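Local structure of putative ABC transporter subunit, substrate-binding component (Rhodopseudomonas palustris, 4EVQ) at residues V291-A302 / A320-R330; S336-L347 / G359-A369. The protein binds 4-hydroxybenzoate and probably delivers it, as the solute-binding component of an ABC transporter, for uptake into the cell. All blocks are in the same frame, centred on the assembly; numbering follows the deposited sequence.

Contact 1 (291-302 with 320-330) closes before contact 2 (336-347 with 359-369) opens along the chain, and their centres lie about 15 Å apart. Both belong to a leucine-binding-type periplasmic protein, whose two lobes hold p-hydroxybenzoic acid between them. Contact 1 packs helix 288-306 against the end of helix 314-322 and strand 325-328; contact 2 runs from the hairpin at the edge of the seven-stranded sheet toward the other lobe. Arg330 joins them: its backbone O lies 3.1 Å from Tyr346 OH, a probable hydrogen bond, and its NH1 makes a weak one to Gln343 OE1. The ligand lies about 7 Å from the side chain of Gln292 and about 11 Å from that of Asn340.

Contact 1: V291-A302 / A320-R330; sequences VQGWDAGQLLDA and AMAAASFASPR
Asp295 and Arg330 form the polar centre of a helix-on-strand packing in the periplasmic binding protein fold: the axis of helix segment 291-302 runs roughly antiparallel (154°) to that of strand 325-328, 9.3 Å from it at closest approach. The salt bridge is flat, with carboxylate and guanidinium planes only 11° apart. In the conformer described, Arg330 NH2 reaches the anti lone pair of Asp295 OD2 at 2.7 Å in an almost straight bond and also donates to Thr131 O. Ser328 OG donates to OD2 in a very short bond (2.5 Å), so OD2 takes three bonds, the one from Arg330 NE weak. Serine suits this place because its OG also accepts from Arg330 N, making an ST turn that sets the arginine's backbone. Replacing Asp295 with an alanine would probably leave the buried Arg330 charge uncompensated by this carboxylate, and Ser328 OG and Gln298 NE2 without this acceptor.

Gln298 uses both its amide and its CB. Its NE2 gives one proton to Asp295 OD1 and another to Ala327 O, each at 2.9 Å, which fixes the amide's rotation; a water joins its OE1 to Ala327 O. With CG between the backbone N and the carbonyl carbon (chi1 49°), the Phe326 ring is turned to the helix, where Gln298 CB meets its face in a CH-pi contact, 3.7 Å from the centroid.

Apolar packing fills the two ends. Pro329 CD meets Trp294 CD1 at 3.7 Å, while the indole NE1 is bonded to Glu270. Toward the far end, small Ala302 and Ala324 let helix and loop come close. Leu299, with CG anti to the backbone N, inserts CD1 between Ala324 and Met321, a selenomethionine here, and CD1 stops 3.7 Å from Ala324 CB.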
loop_
_atom_site.group_PDB
_atom_site.type_symbol
_atom_site.label_atom_id
_atom_site.label_comp_id
_atom_site.label_asym_id
_atom_site.label_seq_id
_atom_site.Cartn_x
_atom_site.Cartn_y
_atom_site.Cartn_z
ATOM N N VAL A 291 3.238 4.217 7.458
ATOM C CA VAL A 291 3.036 3.090 8.337
ATOM C C VAL A 291 3.650 1.848 7.750
ATOM O O VAL A 291 4.276 1.041 8.473
ATOM C CB VAL A 291 1.540 2.859 8.567
ATOM C CG1 VAL A 291 1.273 1.575 9.334
ATOM C CG2 VAL A 291 0.913 4.019 9.327
ATOM N N GLN A 292 3.447 1.601 6.467
ATOM C CA GLN A 292 3.955 0.430 5.805
ATOM C C GLN A 292 5.482 0.405 5.810
ATOM O O GLN A 292 6.077 -0.670 5.950
ATOM C CB GLN A 292 3.392 0.314 4.379
ATOM C CG GLN A 292 1.893 0.019 4.386
ATOM C CD GLN A 292 1.179 0.214 3.058
ATOM O OE1 GLN A 292 0.017 -0.108 2.947
ATOM N NE2 GLN A 292 1.874 0.732 2.056
ATOM N N GLY A 293 6.121 1.544 5.689
ATOM C CA GLY A 293 7.580 1.644 5.795
ATOM C C GLY A 293 8.060 1.404 7.197
ATOM O O GLY A 293 9.051 0.685 7.419
ATOM N N TRP A 294 7.417 2.007 8.161
ATOM C CA TRP A 294 7.733 1.757 9.554
ATOM C C TRP A 294 7.661 0.278 9.884
ATOM O O TRP A 294 8.558 -0.287 10.560
ATOM C CB TRP A 294 6.733 2.545 10.388
ATOM C CG TRP A 294 6.780 2.367 11.886
ATOM C CD1 TRP A 294 6.041 1.481 12.613
ATOM C CD2 TRP A 294 7.486 3.178 12.843
ATOM N NE1 TRP A 294 6.273 1.668 13.946
ATOM C CE2 TRP A 294 7.144 2.705 14.127
ATOM C CE3 TRP A 294 8.384 4.233 12.737
ATOM C CZ2 TRP A 294 7.680 3.244 15.309
ATOM C CZ3 TRP A 294 8.879 4.805 13.912
ATOM C CH2 TRP A 294 8.527 4.312 15.176
ATOM N N ASP A 295 6.619 -0.386 9.433
ATOM C CA ASP A 295 6.462 -1.793 9.728
ATOM C C ASP A 295 7.411 -2.676 8.958
ATOM O O ASP A 295 7.745 -3.781 9.441
ATOM C CB ASP A 295 5.015 -2.245 9.516
ATOM C CG ASP A 295 4.075 -1.691 10.589
ATOM O OD1 ASP A 295 4.527 -1.433 11.734
ATOM O OD2 ASP A 295 2.860 -1.548 10.311
ATOM N N ALA A 296 7.856 -2.255 7.793
ATOM C CA ALA A 296 8.959 -2.944 7.123
ATOM C C ALA A 296 10.173 -2.883 8.030
ATOM O O ALA A 296 10.875 -3.902 8.159
ATOM C CB ALA A 296 9.246 -2.321 5.773
ATOM N N GLY A 297 10.412 -1.753 8.689
ATOM C CA GLY A 297 11.496 -1.632 9.668
ATOM C C GLY A 297 11.282 -2.567 10.825
ATOM O O GLY A 297 12.230 -3.278 11.202
ATOM N N GLN A 298 10.086 -2.645 11.389
ATOM C CA GLN A 298 9.863 -3.595 12.482
ATOM C C GLN A 298 10.049 -5.047 12.062
ATOM O O GLN A 298 10.578 -5.891 12.841
ATOM C CB GLN A 298 8.463 -3.421 13.054
ATOM C CG GLN A 298 8.135 -2.034 13.559
ATOM C CD GLN A 298 7.067 -2.095 14.636
ATOM O OE1 GLN A 298 7.350 -2.410 15.803
ATOM N NE2 GLN A 298 5.845 -1.776 14.273
ATOM N N LEU A 299 9.604 -5.407 10.873
ATOM C CA LEU A 299 9.728 -6.770 10.406
ATOM C C LEU A 299 11.203 -7.117 10.196
ATOM O O LEU A 299 11.668 -8.208 10.598
ATOM C CB LEU A 299 8.941 -6.922 9.108
ATOM C CG LEU A 299 8.866 -8.337 8.552
ATOM C CD1 LEU A 299 8.168 -9.295 9.535
ATOM C CD2 LEU A 299 8.196 -8.367 7.182
ATOM N N LEU A 300 11.961 -6.230 9.558
ATOM C CA LEU A 300 13.379 -6.456 9.390
ATOM C C LEU A 300 14.056 -6.541 10.716
ATOM O O LEU A 300 14.942 -7.414 10.890
ATOM C CB LEU A 300 13.979 -5.338 8.529
ATOM C CG LEU A 300 15.477 -5.516 8.211
ATOM C CD1 LEU A 300 15.747 -6.864 7.563
ATOM C CD2 LEU A 300 15.963 -4.391 7.315
ATOM N N ASP A 301 13.730 -5.698 11.678
ATOM C CA ASP A 301 14.337 -5.768 13.000
ATOM C C ASP A 301 14.117 -7.140 13.611
ATOM O O ASP A 301 15.044 -7.700 14.219
ATOM C CB ASP A 301 13.692 -4.671 13.886
ATOM C CG ASP A 301 14.562 -4.233 15.071
ATOM O OD1 ASP A 301 15.739 -4.548 15.139
ATOM O OD2 ASP A 301 14.023 -3.470 15.899
ATOM N N ALA A 302 12.931 -7.702 13.473
ATOM C CA ALA A 302 12.630 -9.011 14.023
ATOM C C ALA A 302 13.547 -10.056 13.401
ATOM O O ALA A 302 14.080 -10.963 14.107
ATOM C CB ALA A 302 11.182 -9.366 13.795
ATOM N N ALA A 320 12.390 -16.165 10.612
ATOM C CA ALA A 320 11.999 -15.341 11.733
ATOM C C ALA A 320 11.011 -14.253 11.325
ATOM O O ALA A 320 10.084 -13.952 12.074
ATOM C CB ALA A 320 13.218 -14.757 12.401
HETATM N N MSE A 321 11.208 -13.667 10.149
HETATM C CA MSE A 321 10.251 -12.691 9.667
HETATM C C MSE A 321 8.901 -13.344 9.412
HETATM O O MSE A 321 7.861 -12.744 9.680
HETATM C CB MSE A 321 10.809 -12.023 8.423
HETATM C CG MSE A 321 12.006 -11.167 8.751
HETATM SE SE MSE A 321 12.429 -9.726 7.505
HETATM C CE MSE A 321 12.780 -10.825 5.986
ATOM N N ALA A 322 8.887 -14.550 8.876
ATOM C CA ALA A 322 7.619 -15.197 8.603
ATOM C C ALA A 322 6.777 -15.401 9.845
ATOM O O ALA A 322 5.536 -15.293 9.794
ATOM C CB ALA A 322 7.864 -16.531 7.894
ATOM N N ALA A 323 7.445 -15.651 10.961
ATOM C CA ALA A 323 6.800 -15.918 12.241
ATOM C C ALA A 323 6.613 -14.662 13.078
ATOM O O ALA A 323 6.088 -14.721 14.190
ATOM C CB ALA A 323 7.635 -16.936 12.999
ATOM N N ALA A 324 7.012 -13.517 12.553
ATOM C CA ALA A 324 7.008 -12.321 13.370
ATOM C C ALA A 324 5.602 -11.826 13.704
ATOM O O ALA A 324 4.645 -11.959 12.922
ATOM C CB ALA A 324 7.816 -11.223 12.714
ATOM N N SER A 325 5.481 -11.252 14.882
ATOM C CA SER A 325 4.312 -10.449 15.178
ATOM C C SER A 325 4.735 -9.371 16.179
ATOM O O SER A 325 5.600 -9.553 17.048
ATOM C CB SER A 325 3.146 -11.296 15.655
ATOM O OG SER A 325 3.525 -11.899 16.851
ATOM N N PHE A 326 4.152 -8.213 15.982
ATOM C CA PHE A 326 4.535 -7.031 16.729
ATOM C C PHE A 326 3.367 -6.077 16.621
ATOM O O PHE A 326 2.424 -6.258 15.825
ATOM C CB PHE A 326 5.841 -6.395 16.194
ATOM C CG PHE A 326 5.869 -6.203 14.700
ATOM C CD1 PHE A 326 5.213 -5.155 14.103
ATOM C CD2 PHE A 326 6.547 -7.105 13.895
ATOM C CE1 PHE A 326 5.247 -4.996 12.699
ATOM C CE2 PHE A 326 6.564 -6.967 12.531
ATOM C CZ PHE A 326 5.920 -5.896 11.927
ATOM N N ALA A 327 3.404 -5.066 17.458
ATOM C CA ALA A 327 2.391 -4.038 17.378
ATOM C C ALA A 327 2.768 -3.044 16.286
ATOM O O ALA A 327 3.870 -2.471 16.252
ATOM C CB ALA A 327 2.262 -3.365 18.670
ATOM N N SER A 328 1.815 -2.843 15.386
ATOM C CA SER A 328 1.898 -1.836 14.341
ATOM C C SER A 328 1.050 -0.645 14.747
ATOM O O SER A 328 0.096 -0.805 15.474
ATOM C CB SER A 328 1.329 -2.442 13.050
ATOM O OG SER A 328 1.082 -1.425 12.053
ATOM N N PRO A 329 1.298 0.531 14.161
ATOM C CA PRO A 329 0.343 1.620 14.239
ATOM C C PRO A 329 -1.070 1.172 13.829
ATOM O O PRO A 329 -2.059 1.740 14.291
ATOM C CB PRO A 329 0.951 2.679 13.295
ATOM C CG PRO A 329 2.419 2.476 13.465
ATOM C CD PRO A 329 2.534 0.944 13.485
ATOM N N ARG A 330 -1.207 0.154 12.987
ATOM C CA ARG A 330 -2.538 -0.383 12.613
ATOM C C ARG A 330 -3.232 -1.098 13.759
ATOM O O ARG A 330 -4.438 -1.090 14.028
ATOM C CB ARG A 330 -2.329 -1.383 11.487
ATOM C CG ARG A 330 -1.951 -0.609 10.241
ATOM C CD ARG A 330 -1.616 -1.480 9.043
ATOM N NE ARG A 330 -0.194 -1.826 9.045
ATOM C CZ ARG A 330 0.424 -2.476 8.072
ATOM N NH1 ARG A 330 -0.248 -2.920 7.028
ATOM N NH2 ARG A 330 1.739 -2.641 8.136
HETATM O O HOH W 1 6.124 -1.781 18.026
#

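Contact 2: S336-L347 / G359-A369; sequences SAAHNPVQNFYL and GLAAPAVADEA
Asn344 lies across Leu360 and reaches along the neighbouring strand to Pro363 and Ala364. Its CB meets Leu360 CD1 at 3.5 Å. With CG turned away from the carbonyl carbon (chi1 -73°), the same methyl sits over the amide face, directly above CG at 3.4 Å, and ND2 also rests near it. OD1, at the edge of the amide, approaches Pro363 CA and accepts from a water that in turn accepts from Ala364 N; asparagine thus offers leucine its flat amide and keeps an oxygen for solvent.

Beside it the backbones pair. Phe345 N donates to Ala362 O at 2.9 Å, and Phe345 O takes two bonds, from Ala362 N and, in its carbonyl plane, from Ala361 N at 2.8 Å. Phe345 CB packs on Ala362 CB, its side chain touching Ile138 of helix 135-148 and Val259 of strand 257-260.

Beyond the pairing the chains separate and waters bridge them. One water accepts from both Asn340 ND2 and Asp367 N, while Asn340 OD1 is held by Arg130 and Asp367 by Arg121. Val342 spans two residues with its methyls, CG1 against the carbonyl O of Ala364 and CG2 4.1 Å from Ala366 CB; small alanines suit so close an approach. At the end Ala338 CB meets Ala369 CB at 3.8 Å.

Two residues facing one, Ala361 and Ala362 opposite Phe345, form a classic beta bulge within the antiparallel hairpin of strands 345-351 and 354-362, at the edge of the lobe's sheet.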
loop_
_atom_site.group_PDB
_atom_site.type_symbol
_atom_site.label_atom_id
_atom_site.label_comp_id
_atom_site.label_asym_id
_atom_site.label_seq_id
_atom_site.Cartn_x
_atom_site.Cartn_y
_atom_site.Cartn_z
ATOM N N SER A 336 0.137 -14.023 6.997
ATOM C CA SER A 336 -0.430 -15.299 6.605
ATOM C C SER A 336 0.690 -16.244 6.205
ATOM O O SER A 336 1.847 -15.840 6.121
ATOM C CB SER A 336 -1.366 -15.095 5.416
ATOM O OG SER A 336 -0.576 -14.748 4.265
ATOM N N ALA A 337 0.348 -17.498 5.898
ATOM C CA ALA A 337 1.348 -18.464 5.457
ATOM C C ALA A 337 2.051 -18.041 4.153
ATOM O O ALA A 337 3.166 -18.432 3.892
ATOM C CB ALA A 337 0.699 -19.868 5.288
ATOM N N ALA A 338 1.383 -17.211 3.349
ATOM C CA ALA A 338 1.926 -16.704 2.087
ATOM C C ALA A 338 2.688 -15.370 2.256
ATOM O O ALA A 338 3.225 -14.801 1.295
ATOM C CB ALA A 338 0.799 -16.561 1.096
ATOM N N HIS A 339 2.741 -14.901 3.480
ATOM C CA HIS A 339 3.508 -13.725 3.879
ATOM C C HIS A 339 2.848 -12.414 3.498
ATOM O O HIS A 339 3.528 -11.415 3.237
ATOM C CB HIS A 339 4.917 -13.744 3.290
ATOM C CG HIS A 339 5.744 -14.935 3.705
ATOM N ND1 HIS A 339 6.978 -15.152 3.145
ATOM C CD2 HIS A 339 5.550 -15.929 4.608
ATOM C CE1 HIS A 339 7.509 -16.255 3.670
ATOM N NE2 HIS A 339 6.662 -16.741 4.551
ATOM N N ASN A 340 1.523 -12.396 3.524
ATOM C CA ASN A 340 0.773 -11.140 3.358
ATOM C C ASN A 340 0.219 -10.743 4.716
ATOM O O ASN A 340 -0.129 -11.616 5.536
ATOM C CB ASN A 340 -0.374 -11.371 2.382
ATOM C CG ASN A 340 -0.869 -10.101 1.765
ATOM O OD1 ASN A 340 -0.090 -9.347 1.201
ATOM N ND2 ASN A 340 -2.152 -9.860 1.871
ATOM N N PRO A 341 0.032 -9.442 5.019
ATOM C CA PRO A 341 -0.545 -9.103 6.311
ATOM C C PRO A 341 -1.963 -9.625 6.511
ATOM O O PRO A 341 -2.747 -9.671 5.573
ATOM C CB PRO A 341 -0.552 -7.562 6.329
ATOM C CG PRO A 341 0.549 -7.206 5.338
ATOM C CD PRO A 341 0.431 -8.217 4.274
ATOM N N VAL A 342 -2.265 -10.026 7.743
ATOM C CA VAL A 342 -3.627 -10.346 8.170
ATOM C C VAL A 342 -4.019 -9.235 9.093
ATOM O O VAL A 342 -3.404 -9.063 10.159
ATOM C CB VAL A 342 -3.636 -11.721 8.859
ATOM C CG1 VAL A 342 -5.035 -12.053 9.365
ATOM C CG2 VAL A 342 -3.150 -12.737 7.862
ATOM N N GLN A 343 -5.009 -8.430 8.683
ATOM C CA GLN A 343 -5.257 -7.185 9.357
ATOM C C GLN A 343 -6.689 -6.709 9.117
ATOM O O GLN A 343 -7.308 -7.084 8.133
ATOM C CB GLN A 343 -4.257 -6.138 8.846
ATOM C CG GLN A 343 -4.537 -5.754 7.385
ATOM C CD GLN A 343 -3.403 -4.969 6.746
ATOM O OE1 GLN A 343 -2.689 -4.261 7.428
ATOM N NE2 GLN A 343 -3.246 -5.132 5.467
ATOM N N ASN A 344 -7.161 -5.854 9.993
ATOM C CA ASN A 344 -8.473 -5.237 9.821
ATOM C C ASN A 344 -8.442 -4.287 8.620
ATOM O O ASN A 344 -7.411 -3.651 8.325
ATOM C CB ASN A 344 -8.859 -4.425 11.066
ATOM C CG ASN A 344 -9.232 -5.273 12.270
ATOM O OD1 ASN A 344 -9.603 -6.421 12.168
ATOM N ND2 ASN A 344 -9.259 -4.622 13.417
ATOM N N PHE A 345 -9.603 -4.141 8.005
ATOM C CA PHE A 345 -9.879 -3.018 7.112
ATOM C C PHE A 345 -10.977 -2.179 7.722
ATOM O O PHE A 345 -12.012 -2.689 8.124
ATOM C CB PHE A 345 -10.254 -3.485 5.703
ATOM C CG PHE A 345 -9.119 -4.110 4.953
ATOM C CD1 PHE A 345 -8.235 -3.324 4.216
ATOM C CD2 PHE A 345 -8.907 -5.469 5.001
ATOM C CE1 PHE A 345 -7.143 -3.875 3.543
ATOM C CE2 PHE A 345 -7.824 -6.008 4.321
ATOM C CZ PHE A 345 -6.964 -5.207 3.564
ATOM N N TYR A 346 -10.743 -0.885 7.800
ATOM C CA TYR A 346 -11.681 0.059 8.391
ATOM C C TYR A 346 -12.425 0.869 7.334
ATOM O O TYR A 346 -11.841 1.269 6.323
ATOM C CB TYR A 346 -10.907 1.023 9.306
ATOM C CG TYR A 346 -9.913 0.328 10.249
ATOM C CD1 TYR A 346 -10.331 -0.257 11.436
ATOM C CD2 TYR A 346 -8.555 0.272 9.956
ATOM C CE1 TYR A 346 -9.427 -0.885 12.288
ATOM C CE2 TYR A 346 -7.646 -0.363 10.801
ATOM C CZ TYR A 346 -8.095 -0.930 11.976
ATOM O OH TYR A 346 -7.228 -1.571 12.860
ATOM N N LEU A 347 -13.710 1.109 7.582
ATOM C CA LEU A 347 -14.485 2.057 6.826
ATOM C C LEU A 347 -14.131 3.434 7.335
ATOM O O LEU A 347 -14.036 3.635 8.538
ATOM C CB LEU A 347 -15.988 1.776 7.012
ATOM C CG LEU A 347 -16.941 2.744 6.302
ATOM C CD1 LEU A 347 -16.827 2.580 4.784
ATOM C CD2 LEU A 347 -18.385 2.483 6.800
ATOM N N GLY A 359 -15.756 2.570 11.510
ATOM C CA GLY A 359 -15.893 1.260 12.104
ATOM C C GLY A 359 -15.214 0.220 11.247
ATOM O O GLY A 359 -14.689 0.495 10.205
ATOM N N LEU A 360 -15.213 -1.001 11.713
ATOM C CA LEU A 360 -14.563 -2.067 11.024
ATOM C C LEU A 360 -15.371 -2.447 9.784
ATOM O O LEU A 360 -16.603 -2.683 9.877
ATOM C CB LEU A 360 -14.526 -3.236 12.007
ATOM C CG LEU A 360 -13.641 -4.384 11.660
ATOM C CD1 LEU A 360 -12.260 -3.917 11.502
ATOM C CD2 LEU A 360 -13.741 -5.458 12.774
ATOM N N ALA A 361 -14.732 -2.513 8.630
ATOM C CA ALA A 361 -15.334 -3.011 7.406
ATOM C C ALA A 361 -15.111 -4.510 7.274
ATOM O O ALA A 361 -16.069 -5.238 7.013
ATOM C CB ALA A 361 -14.781 -2.274 6.167
ATOM N N ALA A 362 -13.887 -4.987 7.458
ATOM C CA ALA A 362 -13.562 -6.403 7.393
ATOM C C ALA A 362 -12.667 -6.697 8.569
ATOM O O ALA A 362 -11.750 -5.930 8.807
ATOM C CB ALA A 362 -12.852 -6.751 6.073
ATOM N N PRO A 363 -12.888 -7.813 9.288
ATOM C CA PRO A 363 -11.947 -8.228 10.323
ATOM C C PRO A 363 -10.701 -8.790 9.680
ATOM O O PRO A 363 -10.587 -8.820 8.456
ATOM C CB PRO A 363 -12.727 -9.329 11.082
ATOM C CG PRO A 363 -13.452 -9.985 10.012
ATOM C CD PRO A 363 -13.872 -8.890 9.047
ATOM N N ALA A 364 -9.776 -9.247 10.486
ATOM C CA ALA A 364 -8.469 -9.610 9.997
ATOM C C ALA A 364 -8.469 -11.028 9.448
ATOM O O ALA A 364 -8.424 -12.020 10.222
ATOM C CB ALA A 364 -7.456 -9.474 11.079
ATOM N N VAL A 365 -8.535 -11.160 8.127
ATOM C CA VAL A 365 -8.600 -12.478 7.507
ATOM C C VAL A 365 -7.480 -12.621 6.469
ATOM O O VAL A 365 -7.016 -11.659 5.876
ATOM C CB VAL A 365 -9.955 -12.859 6.904
ATOM C CG1 VAL A 365 -11.076 -12.560 7.852
ATOM C CG2 VAL A 365 -10.194 -12.189 5.660
ATOM N N ALA A 366 -7.055 -13.875 6.271
ATOM C CA ALA A 366 -5.980 -14.144 5.339
ATOM C C ALA A 366 -6.443 -14.152 3.894
ATOM O O ALA A 366 -7.450 -14.779 3.591
ATOM C CB ALA A 366 -5.370 -15.496 5.703
ATOM N N ASP A 367 -5.727 -13.443 3.014
ATOM C CA ASP A 367 -5.947 -13.506 1.572
ATOM C C ASP A 367 -5.839 -14.939 1.171
ATOM O O ASP A 367 -4.939 -15.667 1.655
ATOM C CB ASP A 367 -4.896 -12.691 0.817
ATOM C CG ASP A 367 -5.019 -12.804 -0.711
ATOM O OD1 ASP A 367 -5.936 -12.165 -1.287
ATOM O OD2 ASP A 367 -4.173 -13.504 -1.338
ATOM N N GLU A 368 -6.724 -15.309 0.239
ATOM C CA GLU A 368 -6.916 -16.676 -0.173
ATOM C C GLU A 368 -5.695 -17.360 -0.699
ATOM O O GLU A 368 -5.605 -18.558 -0.583
ATOM C CB GLU A 368 -8.026 -16.786 -1.239
ATOM C CG GLU A 368 -8.205 -18.210 -1.782
ATOM C CD GLU A 368 -9.486 -18.355 -2.588
ATOM O OE1 GLU A 368 -9.874 -19.514 -2.860
ATOM O OE2 GLU A 368 -10.123 -17.324 -2.914
ATOM N N ALA A 369 -4.783 -16.620 -1.327
ATOM C CA ALA A 369 -3.417 -17.110 -1.629
ATOM C C ALA A 369 -3.397 -18.308 -2.569
ATOM O O ALA A 369 -2.517 -19.178 -2.492
ATOM C CB ALA A 369 -2.653 -17.444 -0.356
HETATM O O HOH W 2 -2.315 -14.745 2.245
HETATM O O HOH W 3 -4.118 -11.177 3.642
HETATM O O HOH W 4 -6.315 -8.992 6.093
HETATM O O HOH W 5 -9.104 -8.582 6.235
HETATM O O HOH W 6 -10.364 -8.411 13.532
#